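Local coordinates for protein fructose-bisphosphate aldolase (Plasmodium falciparum, PDB 4TR9) that belongs to the class I fructose-bisphosphate aldolases, proteins with a TIM-barrel fold, and binds N'-[(E)-(2,4-dichlorophenyl)methylidene]-3,4-dihydroxybenzohydrazide in a pocket, at residues I159-G164 against I206-V211; P192-E197 against S218-A223; D67-T72 against A311-V316; K77-A82 against L304-G309. One frame throughout, in Å; residues are numbered along the deposited sequence.

From the N terminus, residues 67-72 open contact 3 and residues 77-82 open contact 4. Residues 159-164 open contact 1. Residues 192-197 open contact 2 before 206-211 closes contact 1, and 218-223 then closes contact 2, so these two cross. Both use helix 206-226. Near the C terminus, 304-309 closes contact 4 and 311-316 closes contact 3, so contact 4 nests inside contact 3 and encloses contacts 1 and 2. Contacts 3 and 4 touch where L312 meets F306, and they tie strand 303-308 and helix 310-320 of the TIM barrel to strand 79-84 and helix 59-70. Contact 2 lies across the chain's centre from contact 3.

Contact 1: residues I159-G164 against I206-V211; sequences IDTAKG and IEVCAV
I159 and C209 mark the closest backbone approach, with their CA atoms 7.6 Å apart. The contact belongs to the outer layer of a TIM barrel. Segment 159-164 is part of the loop that follows strand 150-157, and segment 206-211 is the first part of helix 206-226. No hydrogen bond crosses, so the two are joined by apolar packing. I159, T161 and V208 aim their CB atoms at the other segment. In C209 the bond to CB runs across the line to the loop.

V208 carries the middle of the contact through one methyl. Its CG1 stands anti to the backbone N (chi1 176°) and meets two methyls of the loop. I159 CG2 lies 4.2 Å from V208 CG1, and T161 CG2 lies closer to it, at 3.8 Å. T161 and V208 meet tip to tip. The threonine torsion (chi1 61°) keeps OG1 between the backbone N and the carbonyl carbon, which turns the methyl and not the hydroxyl to the valine.

The second subunit covers part of this patch. E6 of that subunit packs on both T161 and V208. On the far side of the helix, A210 packs against helix 253-267. The loop has a charged tie elsewhere, the salt bridge of K163 NZ to D125.

I159 also reaches the helix backbone. Its extended outer branch (chi2 -176°) carries CD1 to 3.9 Å from C209 CA, with C209 CB a little farther from the same methyl at 4.3 Å.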
loop_
_atom_site.group_PDB
_atom_site.type_symbol
_atom_site.label_atom_id
_atom_site.label_comp_id
_atom_site.label_asym_id
_atom_site.label_seq_id
_atom_site.Cartn_x
_atom_site.Cartn_y
_atom_site.Cartn_z
ATOM N N ILE A 159 17.782 13.182 -4.147
ATOM C CA ILE A 159 18.557 11.962 -3.949
ATOM C C ILE A 159 19.696 12.200 -2.966
ATOM O O ILE A 159 20.641 12.938 -3.253
ATOM C CB ILE A 159 19.136 11.423 -5.270
ATOM C CG1 ILE A 159 18.017 10.897 -6.168
ATOM C CG2 ILE A 159 20.136 10.309 -4.996
ATOM C CD1 ILE A 159 18.512 10.270 -7.455
ATOM N N ASP A 160 19.593 11.573 -1.801
ATOM C CA ASP A 160 20.637 11.639 -0.789
ATOM C C ASP A 160 20.693 10.302 -0.064
ATOM O O ASP A 160 20.062 10.121 0.978
ATOM C CB ASP A 160 20.377 12.784 0.192
ATOM C CG ASP A 160 21.623 13.197 0.953
ATOM O OD1 ASP A 160 22.512 12.345 1.158
ATOM O OD2 ASP A 160 21.714 14.380 1.345
ATOM N N THR A 161 21.451 9.371 -0.634
ATOM C CA THR A 161 21.510 7.995 -0.150
ATOM C C THR A 161 21.938 7.898 1.312
ATOM O O THR A 161 21.495 7.006 2.037
ATOM C CB THR A 161 22.474 7.154 -1.003
ATOM O OG1 THR A 161 23.793 7.707 -0.923
ATOM C CG2 THR A 161 22.023 7.141 -2.454
ATOM N N ALA A 162 22.798 8.817 1.738
ATOM C CA ALA A 162 23.257 8.849 3.120
ATOM C C ALA A 162 22.102 9.154 4.068
ATOM O O ALA A 162 22.038 8.621 5.174
ATOM C CB ALA A 162 24.367 9.875 3.287
ATOM N N LYS A 163 21.188 10.012 3.623
ATOM C CA LYS A 163 20.024 10.376 4.422
ATOM C C LYS A 163 18.787 9.603 3.979
ATOM O O LYS A 163 17.674 9.880 4.430
ATOM C CB LYS A 163 19.761 11.881 4.337
ATOM C CG LYS A 163 20.859 12.737 4.946
ATOM C CD LYS A 163 20.507 14.213 4.891
ATOM C CE LYS A 163 21.572 15.060 5.568
ATOM N NZ LYS A 163 21.224 16.508 5.557
ATOM N N GLY A 164 18.987 8.635 3.091
ATOM C CA GLY A 164 17.903 7.795 2.616
ATOM C C GLY A 164 16.873 8.538 1.786
ATOM O O GLY A 164 15.718 8.121 1.698
ATOM N N ILE A 206 25.126 7.470 -11.765
ATOM C CA ILE A 206 23.998 7.417 -12.686
ATOM C C ILE A 206 23.182 6.141 -12.465
ATOM O O ILE A 206 21.995 6.086 -12.792
ATOM C CB ILE A 206 24.476 7.508 -14.156
ATOM C CG1 ILE A 206 23.293 7.710 -15.107
ATOM C CG2 ILE A 206 25.305 6.290 -14.538
ATOM C CD1 ILE A 206 23.703 7.973 -16.541
ATOM N N GLU A 207 23.818 5.125 -11.890
ATOM C CA GLU A 207 23.134 3.878 -11.572
ATOM C C GLU A 207 22.155 4.081 -10.420
ATOM O O GLU A 207 21.068 3.504 -10.407
ATOM C CB GLU A 207 24.139 2.778 -11.221
ATOM C CG GLU A 207 24.993 2.299 -12.391
ATOM C CD GLU A 207 26.132 3.245 -12.726
ATOM O OE1 GLU A 207 26.282 4.277 -12.037
ATOM O OE2 GLU A 207 26.884 2.954 -13.681
ATOM N N VAL A 208 22.551 4.906 -9.457
ATOM C CA VAL A 208 21.701 5.227 -8.318
ATOM C C VAL A 208 20.466 5.996 -8.774
ATOM O O VAL A 208 19.350 5.717 -8.335
ATOM C CB VAL A 208 22.460 6.054 -7.261
ATOM C CG1 VAL A 208 21.528 6.469 -6.132
ATOM C CG2 VAL A 208 23.641 5.264 -6.720
ATOM N N CYS A 209 20.675 6.959 -9.668
ATOM C CA CYS A 209 19.583 7.767 -10.197
ATOM C C CYS A 209 18.557 6.911 -10.934
ATOM O O CYS A 209 17.359 7.176 -10.868
ATOM C CB CYS A 209 20.123 8.851 -11.132
ATOM S SG CYS A 209 18.848 9.913 -11.851
ATOM N N ALA A 210 19.033 5.886 -11.632
ATOM C CA ALA A 210 18.150 4.980 -12.359
ATOM C C ALA A 210 17.259 4.197 -11.401
ATOM O O ALA A 210 16.053 4.076 -11.620
ATOM C CB ALA A 210 18.959 4.029 -13.225
ATOM N N VAL A 211 17.860 3.670 -10.339
ATOM C CA VAL A 211 17.130 2.891 -9.347
ATOM C C VAL A 211 16.081 3.744 -8.639
ATOM O O VAL A 211 14.949 3.308 -8.426
ATOM C CB VAL A 211 18.083 2.282 -8.299
ATOM C CG1 VAL A 211 17.299 1.546 -7.227
ATOM C CG2 VAL A 211 19.079 1.349 -8.967
#

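Contact 2: residues P192-E197 against S218-A223; sequences PIVEPE and SCVFKA
V220 meets V194 and P196 with the two arms of its fork, one arm to each. All three side chains are buried, and all three direct their CB atoms across the gap between strand 191-198 and helix 206-226. V194 and V220 meet tip to tip. In both valines CG1 is anti to the backbone N (chi1 180° for V194, 165° for V220), and these two methyls make the touch: V194 CG1 to V220 CG1 is 4.0 Å. The other arm, V220 CG2, is anti to its own carbonyl carbon. It packs against the proline ring at its CB, and V220 CG2 to P196 CB is also 4.0 Å. The helix thus offers a single residue to two strand residues that stand two positions apart on the same side of the strand. The CA atoms of P196 and V220 are 7.8 Å apart.

The packing goes on around these three. V194 also touches L178 of helix 168-187, and P196 touches L236 of the next strand.

While V194 and P196 face the helix, E195 between them points away from it, into the ligand pocket. Its OE2 makes a weak hydrogen bond to the bound N'-[(E)-(2,4-dichlorophenyl)methylidene]-3,4-dihydroxybenzohydrazide. E197 reaches R154 by a salt bridge through OE1. Helix 206-226 connects strand 191-198 to the parallel strand 235-236. This is a beta-alpha-beta crossover, the repeating unit of the TIM barrel, with the helix packed on the outside of the sheet.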
loop_
_atom_site.group_PDB
_atom_site.type_symbol
_atom_site.label_atom_id
_atom_site.label_comp_id
_atom_site.label_asym_id
_atom_site.label_seq_id
_atom_site.Cartn_x
_atom_site.Cartn_y
_atom_site.Cartn_z
ATOM N N PRO A 192 -3.264 16.788 -17.961
ATOM C CA PRO A 192 -2.300 16.985 -16.877
ATOM C C PRO A 192 -0.885 16.549 -17.244
ATOM O O PRO A 192 -0.680 15.425 -17.706
ATOM C CB PRO A 192 -2.862 16.109 -15.757
ATOM C CG PRO A 192 -3.560 15.004 -16.472
ATOM C CD PRO A 192 -4.096 15.590 -17.755
ATOM N N ILE A 193 0.079 17.440 -17.046
ATOM C CA ILE A 193 1.482 17.079 -17.194
ATOM C C ILE A 193 2.052 16.714 -15.828
ATOM O O ILE A 193 2.290 17.583 -14.988
ATOM C CB ILE A 193 2.308 18.214 -17.822
ATOM C CG1 ILE A 193 1.832 18.489 -19.250
ATOM C CG2 ILE A 193 3.784 17.858 -17.826
ATOM C CD1 ILE A 193 2.697 19.477 -19.999
ATOM N N VAL A 194 2.249 15.419 -15.609
ATOM C CA VAL A 194 2.757 14.924 -14.336
ATOM C C VAL A 194 4.270 15.089 -14.259
ATOM O O VAL A 194 5.009 14.473 -15.025
ATOM C CB VAL A 194 2.388 13.446 -14.127
ATOM C CG1 VAL A 194 2.936 12.944 -12.801
ATOM C CG2 VAL A 194 0.880 13.266 -14.191
ATOM N N GLU A 195 4.725 15.924 -13.330
ATOM C CA GLU A 195 6.149 16.215 -13.209
ATOM C C GLU A 195 6.705 15.829 -11.839
ATOM O O GLU A 195 6.689 16.633 -10.907
ATOM C CB GLU A 195 6.413 17.699 -13.477
ATOM C CG GLU A 195 7.886 18.087 -13.454
ATOM C CD GLU A 195 8.102 19.571 -13.671
ATOM O OE1 GLU A 195 7.122 20.275 -13.993
ATOM O OE2 GLU A 195 9.252 20.036 -13.517
ATOM N N PRO A 196 7.182 14.582 -11.712
ATOM C CA PRO A 196 7.907 14.141 -10.518
ATOM C C PRO A 196 9.411 14.349 -10.676
ATOM O O PRO A 196 10.158 13.379 -10.804
ATOM C CB PRO A 196 7.562 12.655 -10.439
ATOM C CG PRO A 196 7.411 12.251 -11.871
ATOM C CD PRO A 196 6.888 13.458 -12.619
ATOM N N GLU A 197 9.847 15.606 -10.672
ATOM C CA GLU A 197 11.248 15.919 -10.918
ATOM C C GLU A 197 12.160 15.458 -9.790
ATOM O O GLU A 197 11.987 15.845 -8.634
ATOM C CB GLU A 197 11.439 17.421 -11.138
ATOM C CG GLU A 197 12.893 17.813 -11.366
ATOM C CD GLU A 197 13.087 19.310 -11.490
ATOM O OE1 GLU A 197 12.092 20.053 -11.365
ATOM O OE2 GLU A 197 14.238 19.742 -11.711
ATOM N N SER A 218 7.326 4.132 -10.412
ATOM C CA SER A 218 6.460 3.006 -10.087
ATOM C C SER A 218 5.361 3.428 -9.118
ATOM O O SER A 218 4.212 3.009 -9.244
ATOM C CB SER A 218 7.274 1.855 -9.492
ATOM O OG SER A 218 6.432 0.786 -9.099
ATOM N N CYS A 219 5.726 4.265 -8.152
ATOM C CA CYS A 219 4.776 4.751 -7.159
ATOM C C CYS A 219 3.881 5.842 -7.738
ATOM O O CYS A 219 2.711 5.957 -7.370
ATOM C CB CYS A 219 5.514 5.272 -5.925
ATOM S SG CYS A 219 4.434 5.777 -4.569
ATOM N N VAL A 220 4.437 6.642 -8.644
ATOM C CA VAL A 220 3.683 7.714 -9.284
ATOM C C VAL A 220 2.536 7.149 -10.115
ATOM O O VAL A 220 1.383 7.542 -9.940
ATOM C CB VAL A 220 4.584 8.589 -10.180
ATOM C CG1 VAL A 220 3.741 9.455 -11.104
ATOM C CG2 VAL A 220 5.501 9.452 -9.327
ATOM N N PHE A 221 2.854 6.220 -11.010
ATOM C CA PHE A 221 1.838 5.598 -11.852
ATOM C C PHE A 221 0.865 4.758 -11.033
ATOM O O PHE A 221 -0.307 4.635 -11.389
ATOM C CB PHE A 221 2.489 4.741 -12.938
ATOM C CG PHE A 221 2.965 5.530 -14.122
ATOM C CD1 PHE A 221 2.105 5.815 -15.168
ATOM C CD2 PHE A 221 4.267 5.994 -14.186
ATOM C CE1 PHE A 221 2.535 6.546 -16.261
ATOM C CE2 PHE A 221 4.705 6.725 -15.274
ATOM C CZ PHE A 221 3.838 7.001 -16.313
ATOM N N LYS A 222 1.352 4.179 -9.940
ATOM C CA LYS A 222 0.487 3.433 -9.037
ATOM C C LYS A 222 -0.589 4.354 -8.483
ATOM O O LYS A 222 -1.776 4.041 -8.541
ATOM C CB LYS A 222 1.292 2.805 -7.898
ATOM C CG LYS A 222 0.457 2.000 -6.913
ATOM C CD LYS A 222 -0.327 0.905 -7.617
ATOM C CE LYS A 222 -0.921 -0.082 -6.623
ATOM N NZ LYS A 222 -1.837 0.567 -5.646
ATOM N N ALA A 223 -0.164 5.501 -7.963
ATOM C CA ALA A 223 -1.094 6.494 -7.442
ATOM C C ALA A 223 -1.993 7.032 -8.552
ATOM O O ALA A 223 -3.143 7.396 -8.308
ATOM C CB ALA A 223 -0.337 7.632 -6.773
#

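Contact 3: residues D67-T72 against A311-V316; sequences DLLFGT and ALQASV
L68 and L69, at the end of helix 59-70, pack on V316 and Q313 of helix 310-320. This is helix-to-helix packing in the outer layer of the TIM barrel. The two leucines are neighbours in the chain but have different first torsions. L68 has CG anti to the backbone N (chi1 -179°). L69 has CG beside the N and anti to the carbonyl carbon (chi1 -61°). Both leucines converge on V316, which turns CG1 toward them in a conformation anti to its own N (chi1 176°).

L68 and V316 run past each other in opposite senses, with L68 CD2 3.7 Å from V316 CG1. L69 CD2 adds a looser touch to V316 CG1 at 4.2 Å.

In Q313 the bond to CB points neither toward nor away from the other helix. The extended chain then carries the amide group across L69 at about a right angle. A bound peptide puts an aromatic side chain against Q313.

All four residues are buried. The backbone O of L68 accepts a hydrogen bond from R331 NE, which links this helix end to helix 327-346. The other methyl of L69 packs on the glutamine: L69 CD1 lies 3.9 Å from Q313 CD.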
loop_
_atom_site.group_PDB
_atom_site.type_symbol
_atom_site.label_atom_id
_atom_site.label_comp_id
_atom_site.label_asym_id
_atom_site.label_seq_id
_atom_site.Cartn_x
_atom_site.Cartn_y
_atom_site.Cartn_z
ATOM N N ASP A 67 6.073 38.088 -25.125
ATOM C CA ASP A 67 5.595 38.482 -26.444
ATOM C C ASP A 67 6.640 38.130 -27.494
ATOM O O ASP A 67 6.309 37.747 -28.616
ATOM C CB ASP A 67 5.281 39.979 -26.489
ATOM C CG ASP A 67 5.065 40.488 -27.901
ATOM O OD1 ASP A 67 3.936 40.352 -28.417
ATOM O OD2 ASP A 67 6.023 41.028 -28.494
ATOM N N LEU A 68 7.907 38.264 -27.114
ATOM C CA LEU A 68 9.020 37.932 -27.992
ATOM C C LEU A 68 9.031 36.441 -28.302
ATOM O O LEU A 68 9.311 36.030 -29.428
ATOM C CB LEU A 68 10.346 38.358 -27.353
ATOM C CG LEU A 68 11.656 38.120 -28.108
ATOM C CD1 LEU A 68 12.633 39.234 -27.791
ATOM C CD2 LEU A 68 12.272 36.775 -27.751
ATOM N N LEU A 69 8.722 35.636 -27.292
ATOM C CA LEU A 69 8.715 34.187 -27.440
ATOM C C LEU A 69 7.537 33.714 -28.284
ATOM O O LEU A 69 7.714 33.003 -29.271
ATOM C CB LEU A 69 8.674 33.509 -26.068
ATOM C CG LEU A 69 9.844 33.773 -25.118
ATOM C CD1 LEU A 69 9.603 33.099 -23.777
ATOM C CD2 LEU A 69 11.153 33.298 -25.729
ATOM N N PHE A 70 6.334 34.123 -27.893
ATOM C CA PHE A 70 5.117 33.609 -28.510
ATOM C C PHE A 70 4.827 34.289 -29.844
ATOM O O PHE A 70 4.075 33.764 -30.666
ATOM C CB PHE A 70 3.927 33.783 -27.561
ATOM C CG PHE A 70 4.169 33.242 -26.178
ATOM C CD1 PHE A 70 5.016 32.164 -25.976
ATOM C CD2 PHE A 70 3.553 33.816 -25.079
ATOM C CE1 PHE A 70 5.245 31.671 -24.707
ATOM C CE2 PHE A 70 3.778 33.326 -23.807
ATOM C CZ PHE A 70 4.627 32.254 -23.622
ATOM N N GLY A 71 5.429 35.454 -30.055
ATOM C CA GLY A 71 5.231 36.198 -31.286
ATOM C C GLY A 71 6.224 35.810 -32.364
ATOM O O GLY A 71 6.284 36.439 -33.419
ATOM N N THR A 72 7.005 34.768 -32.095
ATOM C CA THR A 72 8.010 34.298 -33.041
ATOM C C THR A 72 7.367 33.597 -34.233
ATOM O O THR A 72 6.783 32.522 -34.093
ATOM C CB THR A 72 9.007 33.337 -32.372
ATOM O OG1 THR A 72 9.664 34.007 -31.289
ATOM C CG2 THR A 72 10.046 32.866 -33.374
ATOM N N ALA A 311 16.631 25.392 -21.579
ATOM C CA ALA A 311 17.354 24.984 -22.780
ATOM C C ALA A 311 16.882 25.721 -24.031
ATOM O O ALA A 311 17.470 25.573 -25.102
ATOM C CB ALA A 311 17.223 23.482 -22.980
ATOM N N LEU A 312 15.824 26.513 -23.894
ATOM C CA LEU A 312 15.262 27.231 -25.033
ATOM C C LEU A 312 15.333 28.745 -24.869
ATOM O O LEU A 312 15.238 29.482 -25.849
ATOM C CB LEU A 312 13.808 26.813 -25.260
ATOM C CG LEU A 312 13.565 25.406 -25.807
ATOM C CD1 LEU A 312 12.078 25.089 -25.825
ATOM C CD2 LEU A 312 14.162 25.265 -27.199
ATOM N N GLN A 313 15.503 29.208 -23.636
ATOM C CA GLN A 313 15.393 30.635 -23.345
ATOM C C GLN A 313 16.681 31.271 -22.830
ATOM O O GLN A 313 16.788 32.497 -22.783
ATOM C CB GLN A 313 14.276 30.871 -22.328
ATOM C CG GLN A 313 12.905 30.409 -22.789
ATOM C CD GLN A 313 11.841 30.607 -21.727
ATOM O OE1 GLN A 313 11.187 29.655 -21.303
ATOM N NE2 GLN A 313 11.660 31.849 -21.293
ATOM N N ALA A 314 17.649 30.447 -22.441
ATOM C CA ALA A 314 18.884 30.948 -21.842
ATOM C C ALA A 314 19.645 31.882 -22.781
ATOM O O ALA A 314 20.050 32.975 -22.384
ATOM C CB ALA A 314 19.773 29.789 -21.420
ATOM N N SER A 315 19.834 31.452 -24.024
ATOM C CA SER A 315 20.566 32.249 -25.002
ATOM C C SER A 315 19.704 33.372 -25.570
ATOM O O SER A 315 20.224 34.388 -26.035
ATOM C CB SER A 315 21.083 31.362 -26.136
ATOM O OG SER A 315 22.057 30.448 -25.665
ATOM N N VAL A 316 18.390 33.185 -25.532
ATOM C CA VAL A 316 17.457 34.191 -26.027
ATOM C C VAL A 316 17.517 35.451 -25.172
ATOM O O VAL A 316 17.599 36.565 -25.690
ATOM C CB VAL A 316 16.013 33.658 -26.050
ATOM C CG1 VAL A 316 15.048 34.753 -26.472
ATOM C CG2 VAL A 316 15.908 32.463 -26.980
#

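Contact 4: residues K77-A82 against L304-G309; sequences KFISGA and LTFSYG
The torsions of F306 and I79 bring their ends together. In F306, chi1 is 60°, the crowded position, with CG between the backbone N and the carbonyl carbon. Both residues belong to the parallel sheet of a TIM barrel. In I79, chi1 and chi2 are -60° and -59°, a bent chain that swings CD1 toward the phenylalanine. Neither CB points straight at the facing segment, yet the ends of both side chains reach it.

Strands 79-84 and 303-308 are not neighbours, since strand 35-39 runs between them. The contact therefore spans this middle strand, and no hydrogen bond crosses it directly. F78, S80 and G81 instead bond through their backbones to strand 35-39, at G35 and L37.

I79 and F306 cross at about a right angle. The methyl I79 CD1 comes to the edge of the ring, near its plane, and lies 4.0 Å from F306 CE1. The backbone O of F78 approaches obliquely, 3.9 Å from F306 CZ. The aromatic side chain of F78 itself leads off toward E339 and S342 of helix 327-346.

The F306 side chain also touches N341 of that helix and L291 of helix 284-295, and its ring atom CE1 packs against L312 of contact 3. At its base, F306 CB sits 3.4 Å above the plane of the Y308 ring, over its centre.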
loop_
_atom_site.group_PDB
_atom_site.type_symbol
_atom_site.label_atom_id
_atom_site.label_comp_id
_atom_site.label_asym_id
_atom_site.label_seq_id
_atom_site.Cartn_x
_atom_site.Cartn_y
_atom_site.Cartn_z
ATOM N N LYS A 77 6.437 25.231 -35.876
ATOM C CA LYS A 77 7.030 24.099 -36.576
ATOM C C LYS A 77 7.756 23.175 -35.603
ATOM O O LYS A 77 7.859 21.970 -35.837
ATOM C CB LYS A 77 7.991 24.586 -37.663
ATOM C CG LYS A 77 8.549 23.478 -38.544
ATOM C CD LYS A 77 9.457 24.030 -39.630
ATOM C CE LYS A 77 9.999 22.916 -40.512
ATOM N NZ LYS A 77 10.886 23.438 -41.588
ATOM N N PHE A 78 8.248 23.741 -34.506
ATOM C CA PHE A 78 9.022 22.971 -33.537
ATOM C C PHE A 78 8.349 22.908 -32.168
ATOM O O PHE A 78 8.689 22.065 -31.339
ATOM C CB PHE A 78 10.426 23.560 -33.394
ATOM C CG PHE A 78 11.087 23.875 -34.705
ATOM C CD1 PHE A 78 11.460 22.861 -35.569
ATOM C CD2 PHE A 78 11.340 25.186 -35.069
ATOM C CE1 PHE A 78 12.069 23.147 -36.776
ATOM C CE2 PHE A 78 11.949 25.480 -36.274
ATOM C CZ PHE A 78 12.313 24.459 -37.128
ATOM N N ILE A 79 7.393 23.802 -31.935
ATOM C CA ILE A 79 6.701 23.855 -30.652
ATOM C C ILE A 79 5.219 23.522 -30.799
ATOM O O ILE A 79 4.500 24.161 -31.567
ATOM C CB ILE A 79 6.845 25.239 -29.994
ATOM C CG1 ILE A 79 8.321 25.555 -29.745
ATOM C CG2 ILE A 79 6.062 25.297 -28.694
ATOM C CD1 ILE A 79 9.017 24.546 -28.857
ATOM N N SER A 80 4.771 22.514 -30.055
ATOM C CA SER A 80 3.378 22.088 -30.101
ATOM C C SER A 80 2.548 22.817 -29.052
ATOM O O SER A 80 1.370 23.104 -29.265
ATOM C CB SER A 80 3.271 20.577 -29.891
ATOM O OG SER A 80 3.735 20.210 -28.602
ATOM N N GLY A 81 3.171 23.111 -27.917
ATOM C CA GLY A 81 2.485 23.776 -26.828
ATOM C C GLY A 81 3.411 24.618 -25.975
ATOM O O GLY A 81 4.613 24.366 -25.907
ATOM N N ALA A 82 2.845 25.628 -25.323
ATOM C CA ALA A 82 3.613 26.502 -24.446
ATOM C C ALA A 82 2.916 26.661 -23.101
ATOM O O ALA A 82 1.747 27.040 -23.037
ATOM C CB ALA A 82 3.827 27.858 -25.101
ATOM N N LEU A 304 9.283 10.481 -27.039
ATOM C CA LEU A 304 10.208 11.024 -26.051
ATOM C C LEU A 304 10.740 12.377 -26.506
ATOM O O LEU A 304 11.822 12.469 -27.090
ATOM C CB LEU A 304 11.361 10.051 -25.798
ATOM C CG LEU A 304 10.941 8.673 -25.280
ATOM C CD1 LEU A 304 12.150 7.850 -24.876
ATOM C CD2 LEU A 304 9.982 8.813 -24.115
ATOM N N THR A 305 9.968 13.424 -26.235
ATOM C CA THR A 305 10.336 14.773 -26.641
ATOM C C THR A 305 10.734 15.621 -25.434
ATOM O O THR A 305 11.224 15.098 -24.434
ATOM C CB THR A 305 9.190 15.458 -27.411
ATOM O OG1 THR A 305 9.504 16.840 -27.618
ATOM C CG2 THR A 305 7.880 15.343 -26.645
ATOM N N PHE A 306 10.517 16.930 -25.530
ATOM C CA PHE A 306 11.018 17.856 -24.520
ATOM C C PHE A 306 9.964 18.831 -24.003
ATOM O O PHE A 306 9.021 19.184 -24.712
ATOM C CB PHE A 306 12.202 18.647 -25.084
ATOM C CG PHE A 306 11.865 19.462 -26.306
ATOM C CD1 PHE A 306 11.483 20.789 -26.188
ATOM C CD2 PHE A 306 11.930 18.899 -27.571
ATOM C CE1 PHE A 306 11.171 21.539 -27.309
ATOM C CE2 PHE A 306 11.618 19.644 -28.695
ATOM C CZ PHE A 306 11.241 20.965 -28.564
ATOM N N SER A 307 10.139 19.256 -22.756
ATOM C CA SER A 307 9.370 20.357 -22.188
ATOM C C SER A 307 10.347 21.362 -21.596
ATOM O O SER A 307 10.325 21.640 -20.397
ATOM C CB SER A 307 8.391 19.862 -21.124
ATOM O OG SER A 307 7.659 20.940 -20.564
ATOM N N TYR A 308 11.213 21.895 -22.452
ATOM C CA TYR A 308 12.313 22.740 -22.012
ATOM C C TYR A 308 11.889 24.175 -21.737
ATOM O O TYR A 308 10.923 24.677 -22.313
ATOM C CB TYR A 308 13.433 22.739 -23.055
ATOM C CG TYR A 308 14.126 21.407 -23.230
ATOM C CD1 TYR A 308 14.080 20.439 -22.234
ATOM C CD2 TYR A 308 14.834 21.122 -24.389
ATOM C CE1 TYR A 308 14.717 19.222 -22.393
ATOM C CE2 TYR A 308 15.474 19.909 -24.555
ATOM C CZ TYR A 308 15.412 18.963 -23.556
ATOM O OH TYR A 308 16.048 17.756 -23.725
ATOM N N GLY A 309 12.629 24.827 -20.849
ATOM C CA GLY A 309 12.461 26.243 -20.591
ATOM C C GLY A 309 13.825 26.902 -20.550
ATOM O O GLY A 309 14.061 27.907 -21.215
#